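Local atomic coordinates of MGS-M5 (Unidentified, PDB entry 4Q3N), a protein that probably interconverts L-lactate and pyruvate with NAD as cofactor, as an L-lactate dehydrogenase of the lactate/malate dehydrogenase family. Residues Val75-Gly80 / Val118-Val123. Sequence-based numbering, arbitrary orientation.
Sequences VVITAG and VASNPV
Ser120 meets the chain beyond strand 74-77 through its short side chain, which can be traced atom by atom. Its CB lies 3.3 Å from Ala79 O, and the hydroxyl that follows closes the gap: OG donates to Ala79 O over 2.6 Å. The C=O...OG angle of 129°, with the donor tilted from the carbonyl plane, shows a bent approach. OG is set anti to the carbonyl carbon of Ser120, beside its backbone N (chi1 -56°), which turns it to the Thr78-Ala79 link, 3.0 Å from Thr78 C. Ile77 CG2 also comes near OG, at van der Waals range.

Two residues before Ala79, at the end of the strand, Ile77 O accepts from two consecutive amides. Ala119 N reaches it at 2.8 Å, nearly straight (170° at the hydrogen). The bond from Ser120 N to Ile77 O is longer, 3.3 Å, and more bent. This fork falls where the parallel pairing of Ile77 with Val118 ends. On the sheet face that carries both side chains, Ile77 CD1 and Val118 CG2 approach to 4.3 Å, Ile77 packing on helix 89-109 and Val118 on helix 123-134. The CB of Thr78 points away from 118-123, and its OG1 is hydrogen-bonded to Val9 O, next to what is probably the glycine-rich dinucleotide-binding loop.

With an alanine at position Ser120, Ala79 O is likely to lose its hydroxyl donor and the turn after strand 74-77 to become freer to shift, although both amide bonds to Ile77 O could persist.

Adjacent parallel strands thus remain joined past their C-terminal ends, the edge where Rossmann domains of this family bind the dinucleotide. Three donors of Ala119 and Ser120 serve two carbonyls, one ending strand 74-77 and one in the turn after it, so directional polar bonds as well as apolar packing set the two segments against each other.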
loop_
_atom_site.group_PDB
_atom_site.type_symbol
_atom_site.label_atom_id
_atom_site.label_comp_id
_atom_site.label_asym_id
_atom_site.label_seq_id
_atom_site.Cartn_x
_atom_site.Cartn_y
_atom_site.Cartn_z
ATOM N N VAL A 75 -14.881 10.368 -15.785
ATOM C CA VAL A 75 -14.187 10.408 -17.089
ATOM C C VAL A 75 -13.177 11.518 -16.992
ATOM O O VAL A 75 -13.533 12.652 -16.605
ATOM C CB VAL A 75 -15.160 10.660 -18.270
ATOM C CG1 VAL A 75 -14.361 10.781 -19.580
ATOM C CG2 VAL A 75 -16.238 9.532 -18.346
ATOM N N VAL A 76 -11.935 11.199 -17.335
ATOM C CA VAL A 76 -10.853 12.169 -17.277
ATOM C C VAL A 76 -10.492 12.580 -18.691
ATOM O O VAL A 76 -10.088 11.743 -19.497
ATOM C CB VAL A 76 -9.625 11.601 -16.576
ATOM C CG1 VAL A 76 -8.480 12.681 -16.442
ATOM C CG2 VAL A 76 -10.056 11.048 -15.125
ATOM N N ILE A 77 -10.655 13.857 -18.998
ATOM C CA ILE A 77 -10.420 14.330 -20.370
ATOM C C ILE A 77 -9.052 14.999 -20.496
ATOM O O ILE A 77 -8.759 15.975 -19.802
ATOM C CB ILE A 77 -11.507 15.329 -20.816
ATOM C CG1 ILE A 77 -12.905 14.689 -20.645
ATOM C CG2 ILE A 77 -11.212 15.844 -22.267
ATOM C CD1 ILE A 77 -14.057 15.687 -20.781
ATOM N N THR A 78 -8.223 14.460 -21.377
ATOM C CA THR A 78 -6.862 15.008 -21.606
ATOM C C THR A 78 -6.701 15.437 -23.087
ATOM O O THR A 78 -5.672 15.940 -23.475
ATOM C CB THR A 78 -5.769 13.971 -21.244
ATOM O OG1 THR A 78 -5.630 13.035 -22.332
ATOM C CG2 THR A 78 -6.120 13.218 -19.934
ATOM N N ALA A 79 -7.739 15.245 -23.900
ATOM C CA ALA A 79 -7.678 15.553 -25.335
ATOM C C ALA A 79 -7.493 17.014 -25.638
ATOM O O ALA A 79 -7.989 17.881 -24.906
ATOM C CB ALA A 79 -8.958 15.074 -26.025
ATOM N N GLY A 80 -6.871 17.296 -26.783
ATOM C CA GLY A 80 -6.720 18.664 -27.235
ATOM C C GLY A 80 -5.649 18.765 -28.309
ATOM O O GLY A 80 -5.096 17.744 -28.754
ATOM N N VAL A 118 -11.410 17.485 -16.027
ATOM C CA VAL A 118 -10.733 17.973 -17.242
ATOM C C VAL A 118 -9.270 18.245 -16.899
ATOM O O VAL A 118 -8.999 18.921 -15.912
ATOM C CB VAL A 118 -11.423 19.254 -17.768
ATOM C CG1 VAL A 118 -10.646 19.818 -18.980
ATOM C CG2 VAL A 118 -12.846 18.933 -18.170
ATOM N N ALA A 119 -8.323 17.680 -17.649
ATOM C CA ALA A 119 -6.910 18.000 -17.403
ATOM C C ALA A 119 -6.309 18.761 -18.603
ATOM O O ALA A 119 -5.228 19.318 -18.497
ATOM C CB ALA A 119 -6.076 16.729 -17.134
ATOM N N SER A 120 -7.022 18.777 -19.719
ATOM C CA SER A 120 -6.579 19.478 -20.929
ATOM C C SER A 120 -6.300 20.944 -20.637
ATOM O O SER A 120 -7.052 21.535 -19.904
ATOM C CB SER A 120 -7.655 19.384 -22.013
ATOM O OG SER A 120 -8.002 18.046 -22.290
ATOM N N ASN A 121 -5.286 21.545 -21.259
ATOM C CA ASN A 121 -5.018 22.967 -21.077
ATOM C C ASN A 121 -5.577 23.797 -22.199
ATOM O O ASN A 121 -5.548 23.353 -23.326
ATOM C CB ASN A 121 -3.514 23.228 -20.973
ATOM C CG ASN A 121 -2.963 22.809 -19.619
ATOM O OD1 ASN A 121 -1.946 22.123 -19.532
ATOM N ND2 ASN A 121 -3.659 23.203 -18.560
ATOM N N PRO A 122 -6.047 25.033 -21.896
ATOM C CA PRO A 122 -6.024 25.679 -20.563
ATOM C C PRO A 122 -7.173 25.167 -19.694
ATOM O O PRO A 122 -8.357 25.277 -20.044
ATOM C CB PRO A 122 -6.167 27.186 -20.894
ATOM C CG PRO A 122 -6.853 27.208 -22.189
ATOM C CD PRO A 122 -6.454 25.982 -22.958
ATOM N N VAL A 123 -6.809 24.559 -18.588
ATOM C CA VAL A 123 -7.725 23.708 -17.876
ATOM C C VAL A 123 -8.913 24.487 -17.264
ATOM O O VAL A 123 -10.027 23.988 -17.229
ATOM C CB VAL A 123 -6.956 22.904 -16.783
ATOM C CG1 VAL A 123 -6.308 23.856 -15.739
ATOM C CG2 VAL A 123 -7.896 21.884 -16.071
#